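Local coordinates for IPT/TIG domain-containing protein (Bacteroides thetaiotaomicron, PDB 3TC9), which is of unknown function but, as a beta-propeller protein with an immunoglobulin-like IPT/TIG domain, probably serves as an auxiliary nutrient-binding protein, at residues K180-C185 with N227-E232; N207-R212 with T220-G225. All blocks are in the same frame, centred on the assembly; numbering follows the deposited sequence.

Contact 1: residues K180-C185 with N227-E232; sequences KVRTIC and NCNGAE. With EDO (1,2-ethanediol), chain U.
The carbonyl of C228 starts the approach to R182, its O lying 4.0 Å from R182 CG, while the C228 side chain turns to F242 and T196. At N229 the contact tightens. Its carbonyl O sits 3.5 Å from R182 CB, and N229 O and CB both lie over the same face of the guanidinium. The two side chains run side by side in the same direction, with the amide and guanidinium planes 49° apart and N229 ND2 3.7 Å from R182 NH1. The arginine chain bends at chi2 and chi3, which folds the guanidinium back over this backbone. D198 is shared by both groups: it forms a salt bridge with R182 NH1 and accepts a hydrogen bond from N229 ND2; E272 forms a second salt bridge with R182, and N229 OD1 takes a hydrogen bond from N243. On the arginine's edge a 1,2-ethanediol, probably from the crystallisation liquor, receives a weak bond from R182 NE through O1, which lies so close to R182 O that the bond there is doubtful. The CA of G230 lies 3.3 Å from T183 OG1, and a side chain here would collide with T183 CG2. Next, A231 N donates a nearly straight hydrogen bond (168°) to T183 OG1, 2.9 Å away, so a side-chain oxygen bridges the two backbones. A231 O and E232 CA then each lie 3.7 Å from C185 SG, and E232 OE2 is hydrogen-bonded to the backbone N of F277. The touching parts run 26° apart in direction, and the strands 181-186 and 231-233 they lie on belong to different four-stranded sheets: this is the meeting of the innermost strands of successive blades near the central channel of a six-bladed beta-propeller.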
ATOM      1  N   LYS B 180      -0.009 -18.472 -34.145  1.00 53.53           N
ATOM      2  CA  LYS B 180       0.491 -17.224 -33.550  1.00 50.75           C
ATOM      3  C   LYS B 180      -0.468 -16.675 -32.468  1.00 52.28           C
ATOM      4  O   LYS B 180      -1.204 -15.721 -32.717  1.00 50.99           O
ATOM      5  CB  LYS B 180       0.739 -16.180 -34.654  1.00 51.45           C
ATOM      6  CG  LYS B 180       1.688 -15.049 -34.272  1.00 49.27           C
ATOM      7  CD  LYS B 180       1.760 -14.039 -35.418  1.00 61.91           C
ATOM      8  CE  LYS B 180       2.738 -12.926 -35.167  1.00 76.34           C
ATOM      9  NZ  LYS B 180       2.467 -11.749 -36.039  1.00 89.70           N
ATOM     10  N   VAL B 181      -0.427 -17.270 -31.256  1.00 47.45           N
ATOM     11  CA  VAL B 181      -1.269 -16.857 -30.132  1.00 46.47           C
ATOM     12  C   VAL B 181      -0.737 -15.537 -29.517  1.00 49.69           C
ATOM     13  O   VAL B 181       0.405 -15.476 -29.067  1.00 48.67           O
ATOM     14  CB  VAL B 181      -1.431 -17.946 -29.072  1.00 49.49           C
ATOM     15  CG1 VAL B 181      -2.596 -17.606 -28.157  1.00 49.16           C
ATOM     16  CG2 VAL B 181      -1.630 -19.308 -29.723  1.00 50.21           C
ATOM     17  N   ARG B 182      -1.595 -14.505 -29.466  1.00 45.04           N
ATOM     18  CA  ARG B 182      -1.206 -13.166 -29.056  1.00 43.38           C
ATOM     19  C   ARG B 182      -1.587 -12.782 -27.638  1.00 47.21           C
ATOM     20  O   ARG B 182      -0.788 -12.155 -26.949  1.00 45.36           O
ATOM     21  CB  ARG B 182      -1.822 -12.134 -30.028  1.00 42.36           C
ATOM     22  CG  ARG B 182      -1.376 -12.275 -31.487  1.00 45.14           C
ATOM     23  CD  ARG B 182       0.136 -12.148 -31.663  1.00 51.74           C
ATOM     24  NE  ARG B 182       0.637 -10.874 -31.151  1.00 58.08           N
ATOM     25  CZ  ARG B 182       0.833  -9.788 -31.898  1.00 70.18           C
ATOM     26  NH1 ARG B 182       0.607  -9.822 -33.207  1.00 56.31           N
ATOM     27  NH2 ARG B 182       1.288  -8.674 -31.349  1.00 50.60           N
ATOM     28  N   THR B 183      -2.820 -13.075 -27.225  1.00 46.29           N
ATOM     29  CA  THR B 183      -3.313 -12.667 -25.919  1.00 45.33           C
ATOM     30  C   THR B 183      -4.137 -13.741 -25.252  1.00 48.41           C
ATOM     31  O   THR B 183      -4.521 -14.730 -25.877  1.00 48.57           O
ATOM     32  CB  THR B 183      -4.181 -11.346 -26.014  1.00 52.31           C
ATOM     33  OG1 THR B 183      -5.342 -11.537 -26.831  1.00 52.04           O
ATOM     34  CG2 THR B 183      -3.395 -10.112 -26.460  1.00 46.19           C
ATOM     35  N   ILE B 184      -4.405 -13.486 -23.950  1.00 44.87           N
ATOM     36  CA  ILE B 184      -5.247 -14.213 -23.009  1.00 44.93           C
ATOM     37  C   ILE B 184      -6.120 -13.223 -22.304  1.00 49.48           C
ATOM     38  O   ILE B 184      -5.619 -12.231 -21.749  1.00 47.88           O
ATOM     39  CB  ILE B 184      -4.475 -15.034 -21.921  1.00 47.25           C
ATOM     40  CG1 ILE B 184      -3.267 -15.777 -22.434  1.00 47.03           C
ATOM     41  CG2 ILE B 184      -5.414 -15.920 -21.053  1.00 48.26           C
ATOM     42  CD1 ILE B 184      -2.108 -15.700 -21.474  1.00 53.69           C
ATOM     43  N   CYS B 185      -7.411 -13.517 -22.255  1.00 47.77           N
ATOM     44  CA  CYS B 185      -8.336 -12.779 -21.418  1.00 48.01           C
ATOM     45  C   CYS B 185      -9.418 -13.749 -20.919  1.00 51.61           C
ATOM     46  O   CYS B 185      -9.393 -14.939 -21.258  1.00 50.30           O
ATOM     47  CB  CYS B 185      -8.905 -11.521 -22.075  1.00 48.82           C
ATOM     48  SG  CYS B 185      -9.852 -11.806 -23.590  1.00 54.25           S
ATOM     49  N   ASN B 227      -5.984 -11.429 -39.142  1.00 54.78           N
ATOM     50  CA  ASN B 227      -4.950 -10.568 -38.574  1.00 52.99           C
ATOM     51  C   ASN B 227      -5.373  -9.851 -37.271  1.00 53.82           C
ATOM     52  O   ASN B 227      -5.231  -8.630 -37.121  1.00 53.30           O
ATOM     53  CB  ASN B 227      -4.476  -9.573 -39.655  1.00 52.61           C
ATOM     54  CG  ASN B 227      -4.017 -10.273 -40.928  1.00 54.50           C
ATOM     55  OD1 ASN B 227      -3.199 -11.201 -40.918  1.00 42.02           O
ATOM     56  ND2 ASN B 227      -4.573  -9.879 -42.046  1.00 37.65           N
ATOM     57  N   CYS B 228      -5.846 -10.642 -36.317  1.00 47.64           N
ATOM     58  CA  CYS B 228      -6.233 -10.163 -35.005  1.00 45.59           C
ATOM     59  C   CYS B 228      -4.998 -10.202 -34.104  1.00 47.53           C
ATOM     60  O   CYS B 228      -4.389 -11.264 -33.947  1.00 45.60           O
ATOM     61  CB  CYS B 228      -7.370 -11.009 -34.450  1.00 46.11           C
ATOM     62  SG  CYS B 228      -8.013 -10.430 -32.869  1.00 49.66           S
ATOM     63  N   ASN B 229      -4.625  -9.051 -33.515  1.00 43.59           N
ATOM     64  CA  ASN B 229      -3.416  -8.951 -32.683  1.00 42.46           C
ATOM     65  C   ASN B 229      -3.718  -9.002 -31.186  1.00 47.75           C
ATOM     66  O   ASN B 229      -2.830  -8.779 -30.369  1.00 47.43           O
ATOM     67  CB  ASN B 229      -2.646  -7.663 -33.016  1.00 41.20           C
ATOM     68  CG  ASN B 229      -2.606  -7.352 -34.491  1.00 48.72           C
ATOM     69  OD1 ASN B 229      -3.153  -6.357 -34.927  1.00 45.66           O
ATOM     70  ND2 ASN B 229      -2.053  -8.245 -35.297  1.00 42.12           N
ATOM     71  N   GLY B 230      -4.945  -9.333 -30.829  1.00 45.25           N
ATOM     72  CA  GLY B 230      -5.318  -9.445 -29.433  1.00 44.30           C
ATOM     73  C   GLY B 230      -6.763  -9.129 -29.165  1.00 49.04           C
ATOM     74  O   GLY B 230      -7.402  -8.399 -29.927  1.00 48.36           O
ATOM     75  N   ALA B 231      -7.275  -9.683 -28.063  1.00 44.94           N
ATOM     76  CA  ALA B 231      -8.635  -9.463 -27.598  1.00 44.44           C
ATOM     77  C   ALA B 231      -8.604  -9.195 -26.094  1.00 48.94           C
ATOM     78  O   ALA B 231      -7.622  -9.542 -25.419  1.00 48.21           O
ATOM     79  CB  ALA B 231      -9.524 -10.654 -27.929  1.00 46.03           C
ATOM     80  N   GLU B 232      -9.644  -8.533 -25.571  1.00 44.70           N
ATOM     81  CA  GLU B 232      -9.722  -8.153 -24.164  1.00 43.45           C
ATOM     82  C   GLU B 232     -11.182  -7.961 -23.765  1.00 47.83           C
ATOM     83  O   GLU B 232     -11.939  -7.355 -24.516  1.00 48.18           O
ATOM     84  CB  GLU B 232      -8.905  -6.860 -23.943  1.00 43.66           C
ATOM     85  CG  GLU B 232      -9.110  -6.112 -22.635  1.00 55.80           C
ATOM     86  CD  GLU B 232      -8.445  -6.639 -21.376  1.00 79.00           C
ATOM     87  OE1 GLU B 232      -8.565  -7.856 -21.096  1.00 75.01           O
ATOM     88  OE2 GLU B 232      -7.906  -5.801 -20.613  1.00 60.75           O
TER
HETATM   89  C1  EDO U 494       1.925  -9.916 -28.140  1.00 58.26           C
HETATM   90  O1  EDO U 494       0.585 -10.313 -27.880  1.00 59.26           O
HETATM   91  C2  EDO U 494       2.289  -8.901 -27.069  1.00 58.32           C
HETATM   92  O2  EDO U 494       3.387  -9.380 -26.288  1.00 57.03           O

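Contact 2: residues N207-R212 with T220-G225; sequences NYILTR and TELTKG
N207 and T223 lie side by side and point the same way from neighbouring strands of an antiparallel beta hairpin, the outer part of a propeller blade. N207 ND2 donates to T223 OG1 at 2.9 Å, with the hydroxyl 12° out of the amide plane; T223 OG1 is also hydrogen-bonded to N206 OD1, and N207 OD1 to T196 OG1 on the next strand inward. With an alanine here the amide is gone, and the hydroxyls of T223 and T196 would probably each be left without this partner, T223 keeping N206. Between N207 and Y208 the register slips by one residue, a beta bulge, and N207 O takes a bond from L222 N at 2.8 Å and a weak, longer one from T223 N. I209 and T220 also lie alongside each other, the isoleucine CG2 3.7 Å from T220 CB. With I209 CG1 anti to the backbone N (chi1 -162°), CD1 extends to meet L222 CD1 at 4.1 Å, the two side chains crossing at a slant. L222 packs against L240 and Y253 of the following blade. Toward the turn of the hairpin, a water gives a hydrogen bond to I209 O and accepts one from T220 OG1, both 2.8 Å long.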
ATOM      1  N   ASN B 207     -10.525 -15.821 -32.377  1.00 48.95           N
ATOM      2  CA  ASN B 207     -10.743 -16.011 -30.945  1.00 48.75           C
ATOM      3  C   ASN B 207     -11.275 -17.398 -30.634  1.00 55.28           C
ATOM      4  O   ASN B 207     -12.233 -17.867 -31.235  1.00 56.28           O
ATOM      5  CB  ASN B 207     -11.692 -14.934 -30.392  1.00 51.27           C
ATOM      6  CG  ASN B 207     -11.083 -13.556 -30.471  1.00 65.49           C
ATOM      7  OD1 ASN B 207      -9.994 -13.308 -29.943  1.00 58.33           O
ATOM      8  ND2 ASN B 207     -11.733 -12.644 -31.175  1.00 52.54           N
ATOM      9  N   TYR B 208     -10.596 -18.060 -29.711  1.00 53.53           N
ATOM     10  CA  TYR B 208     -10.889 -19.396 -29.215  1.00 55.70           C
ATOM     11  C   TYR B 208     -11.253 -19.303 -27.755  1.00 62.45           C
ATOM     12  O   TYR B 208     -10.731 -18.441 -27.052  1.00 60.53           O
ATOM     13  CB  TYR B 208      -9.674 -20.336 -29.392  1.00 56.51           C
ATOM     14  CG  TYR B 208      -9.283 -20.605 -30.827  1.00 58.23           C
ATOM     15  CD1 TYR B 208      -8.370 -19.784 -31.488  1.00 59.88           C
ATOM     16  CD2 TYR B 208      -9.796 -21.699 -31.517  1.00 59.49           C
ATOM     17  CE1 TYR B 208      -7.991 -20.037 -32.804  1.00 62.43           C
ATOM     18  CE2 TYR B 208      -9.422 -21.965 -32.834  1.00 60.75           C
ATOM     19  CZ  TYR B 208      -8.521 -21.129 -33.475  1.00 68.33           C
ATOM     20  OH  TYR B 208      -8.165 -21.361 -34.780  1.00 68.08           O
ATOM     21  N   ILE B 209     -12.119 -20.207 -27.292  1.00 63.05           N
ATOM     22  CA  ILE B 209     -12.546 -20.270 -25.900  1.00 63.99           C
ATOM     23  C   ILE B 209     -12.102 -21.627 -25.295  1.00 68.81           C
ATOM     24  O   ILE B 209     -12.249 -22.674 -25.929  1.00 69.85           O
ATOM     25  CB  ILE B 209     -14.072 -19.977 -25.789  1.00 68.95           C
ATOM     26  CG1 ILE B 209     -14.488 -19.592 -24.377  1.00 69.30           C
ATOM     27  CG2 ILE B 209     -14.989 -21.040 -26.426  1.00 72.38           C
ATOM     28  CD1 ILE B 209     -15.685 -18.614 -24.332  1.00 81.37           C
ATOM     29  N   LEU B 210     -11.449 -21.577 -24.128  1.00 64.54           N
ATOM     30  CA  LEU B 210     -10.983 -22.762 -23.406  1.00 64.32           C
ATOM     31  C   LEU B 210     -11.749 -22.842 -22.104  1.00 68.83           C
ATOM     32  O   LEU B 210     -11.595 -21.987 -21.233  1.00 69.17           O
ATOM     33  CB  LEU B 210      -9.457 -22.759 -23.159  1.00 63.09           C
ATOM     34  CG  LEU B 210      -8.524 -22.981 -24.353  1.00 67.42           C
ATOM     35  CD1 LEU B 210      -7.111 -22.774 -23.957  1.00 66.39           C
ATOM     36  CD2 LEU B 210      -8.606 -24.388 -24.878  1.00 71.39           C
ATOM     37  N   THR B 211     -12.618 -23.838 -22.006  1.00 65.26           N
ATOM     38  CA  THR B 211     -13.497 -24.118 -20.872  1.00 64.92           C
ATOM     39  C   THR B 211     -12.692 -24.553 -19.608  1.00 65.60           C
ATOM     40  O   THR B 211     -11.727 -25.316 -19.710  1.00 62.32           O
ATOM     41  CB  THR B 211     -14.534 -25.175 -21.310  1.00 74.64           C
ATOM     42  OG1 THR B 211     -15.161 -25.745 -20.165  1.00 82.29           O
ATOM     43  CG2 THR B 211     -13.935 -26.282 -22.188  1.00 69.95           C
ATOM     44  N   ARG B 212     -13.116 -24.050 -18.420  1.00 62.76           N
ATOM     45  CA  ARG B 212     -12.515 -24.351 -17.105  1.00 62.29           C
ATOM     46  C   ARG B 212     -12.779 -25.821 -16.721  1.00 70.24           C
ATOM     47  O   ARG B 212     -11.929 -26.465 -16.095  1.00 69.26           O
ATOM     48  CB  ARG B 212     -13.079 -23.402 -16.028  1.00 58.42           C
ATOM     49  CG  ARG B 212     -12.525 -23.641 -14.621  1.00 64.23           C
ATOM     50  CD  ARG B 212     -13.149 -22.725 -13.579  1.00 67.86           C
ATOM     51  NE  ARG B 212     -12.727 -21.332 -13.745  1.00 65.96           N
ATOM     52  CZ  ARG B 212     -11.560 -20.848 -13.339  1.00 70.50           C
ATOM     53  NH1 ARG B 212     -10.684 -21.636 -12.729  1.00 55.69           N
ATOM     54  NH2 ARG B 212     -11.255 -19.577 -13.546  1.00 57.85           N
ATOM     55  N   THR B 220     -12.815 -24.389 -28.458  1.00 70.47           N
ATOM     56  CA  THR B 220     -14.000 -24.056 -29.247  1.00 70.83           C
ATOM     57  C   THR B 220     -13.749 -22.681 -29.846  1.00 73.12           C
ATOM     58  O   THR B 220     -13.118 -21.837 -29.216  1.00 72.26           O
ATOM     59  CB  THR B 220     -15.293 -24.125 -28.403  1.00 80.02           C
ATOM     60  OG1 THR B 220     -15.324 -25.345 -27.667  1.00 82.35           O
ATOM     61  CG2 THR B 220     -16.567 -24.016 -29.247  1.00 79.75           C
ATOM     62  N   GLU B 221     -14.207 -22.474 -31.072  1.00 68.99           N
ATOM     63  CA  GLU B 221     -14.090 -21.214 -31.788  1.00 67.23           C
ATOM     64  C   GLU B 221     -15.152 -20.255 -31.233  1.00 69.65           C
ATOM     65  O   GLU B 221     -16.262 -20.694 -30.930  1.00 69.95           O
ATOM     66  CB  GLU B 221     -14.272 -21.505 -33.289  1.00 69.68           C
ATOM     67  CG  GLU B 221     -14.550 -20.332 -34.207  1.00 80.84           C
ATOM     68  CD  GLU B 221     -15.249 -20.752 -35.487  1.00104.56           C
ATOM     69  OE1 GLU B 221     -14.772 -21.704 -36.152  1.00 87.59           O
ATOM     70  OE2 GLU B 221     -16.302 -20.150 -35.803  1.00101.97           O
ATOM     71  N   LEU B 222     -14.798 -18.966 -31.053  1.00 63.98           N
ATOM     72  CA  LEU B 222     -15.721 -17.943 -30.550  1.00 63.09           C
ATOM     73  C   LEU B 222     -16.123 -16.991 -31.693  1.00 66.12           C
ATOM     74  O   LEU B 222     -17.313 -16.717 -31.877  1.00 66.62           O
ATOM     75  CB  LEU B 222     -15.095 -17.181 -29.364  1.00 61.12           C
ATOM     76  CG  LEU B 222     -15.969 -16.167 -28.643  1.00 65.13           C
ATOM     77  CD1 LEU B 222     -17.027 -16.841 -27.782  1.00 66.30           C
ATOM     78  CD2 LEU B 222     -15.125 -15.276 -27.800  1.00 65.45           C
ATOM     79  N   THR B 223     -15.122 -16.500 -32.445  1.00 61.07           N
ATOM     80  CA  THR B 223     -15.271 -15.619 -33.614  1.00 60.85           C
ATOM     81  C   THR B 223     -14.232 -16.044 -34.674  1.00 63.05           C
ATOM     82  O   THR B 223     -13.238 -16.700 -34.350  1.00 60.76           O
ATOM     83  CB  THR B 223     -15.149 -14.085 -33.255  1.00 67.18           C
ATOM     84  OG1 THR B 223     -13.838 -13.774 -32.775  1.00 67.54           O
ATOM     85  CG2 THR B 223     -16.177 -13.609 -32.251  1.00 65.22           C
ATOM     86  N   LYS B 224     -14.489 -15.665 -35.930  1.00 60.70           N
ATOM     87  CA  LYS B 224     -13.637 -15.857 -37.100  1.00 60.67           C
ATOM     88  C   LYS B 224     -13.129 -14.485 -37.544  1.00 63.99           C
ATOM     89  O   LYS B 224     -13.855 -13.491 -37.390  1.00 64.08           O
ATOM     90  CB  LYS B 224     -14.424 -16.535 -38.247  1.00 64.53           C
ATOM     91  CG  LYS B 224     -14.712 -18.014 -38.028  1.00 73.62           C
ATOM     92  CD  LYS B 224     -15.633 -18.591 -39.099  1.00 81.88           C
ATOM     93  CE  LYS B 224     -17.080 -18.614 -38.659  1.00 94.10           C
ATOM     94  NZ  LYS B 224     -17.965 -19.251 -39.669  1.00102.40           N
ATOM     95  N   GLY B 225     -11.916 -14.429 -38.088  1.00 58.50           N
ATOM     96  CA  GLY B 225     -11.370 -13.167 -38.568  1.00 57.31           C
ATOM     97  C   GLY B 225      -9.878 -13.174 -38.807  1.00 60.76           C
ATOM     98  O   GLY B 225      -9.126 -13.851 -38.099  1.00 59.02           O
TER
HETATM   99  O   HOH W   1     -14.069 -24.676 -25.231  1.00 51.12           O

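How the contacts relate
Contact 2 is nested along the chain within the loop that contact 1 closes, and their centres lie 11 Å apart. Both use the four-stranded sheet 181-186, 192-197, 205-211, 219-224: contact 1 involves its innermost strand, contact 2 its two outer ones. From strand 219-224 the chain passes directly to strand 231-233, the first of the next sheet, so contact 1 joins consecutive blades whereas contact 2 builds one blade's outer half. The two meet where A231 CB packs 3.4 Å from N207 OD1. T196, on the strand between, is touched from both sides, linking the inner edge of the blade to its outer hairpin.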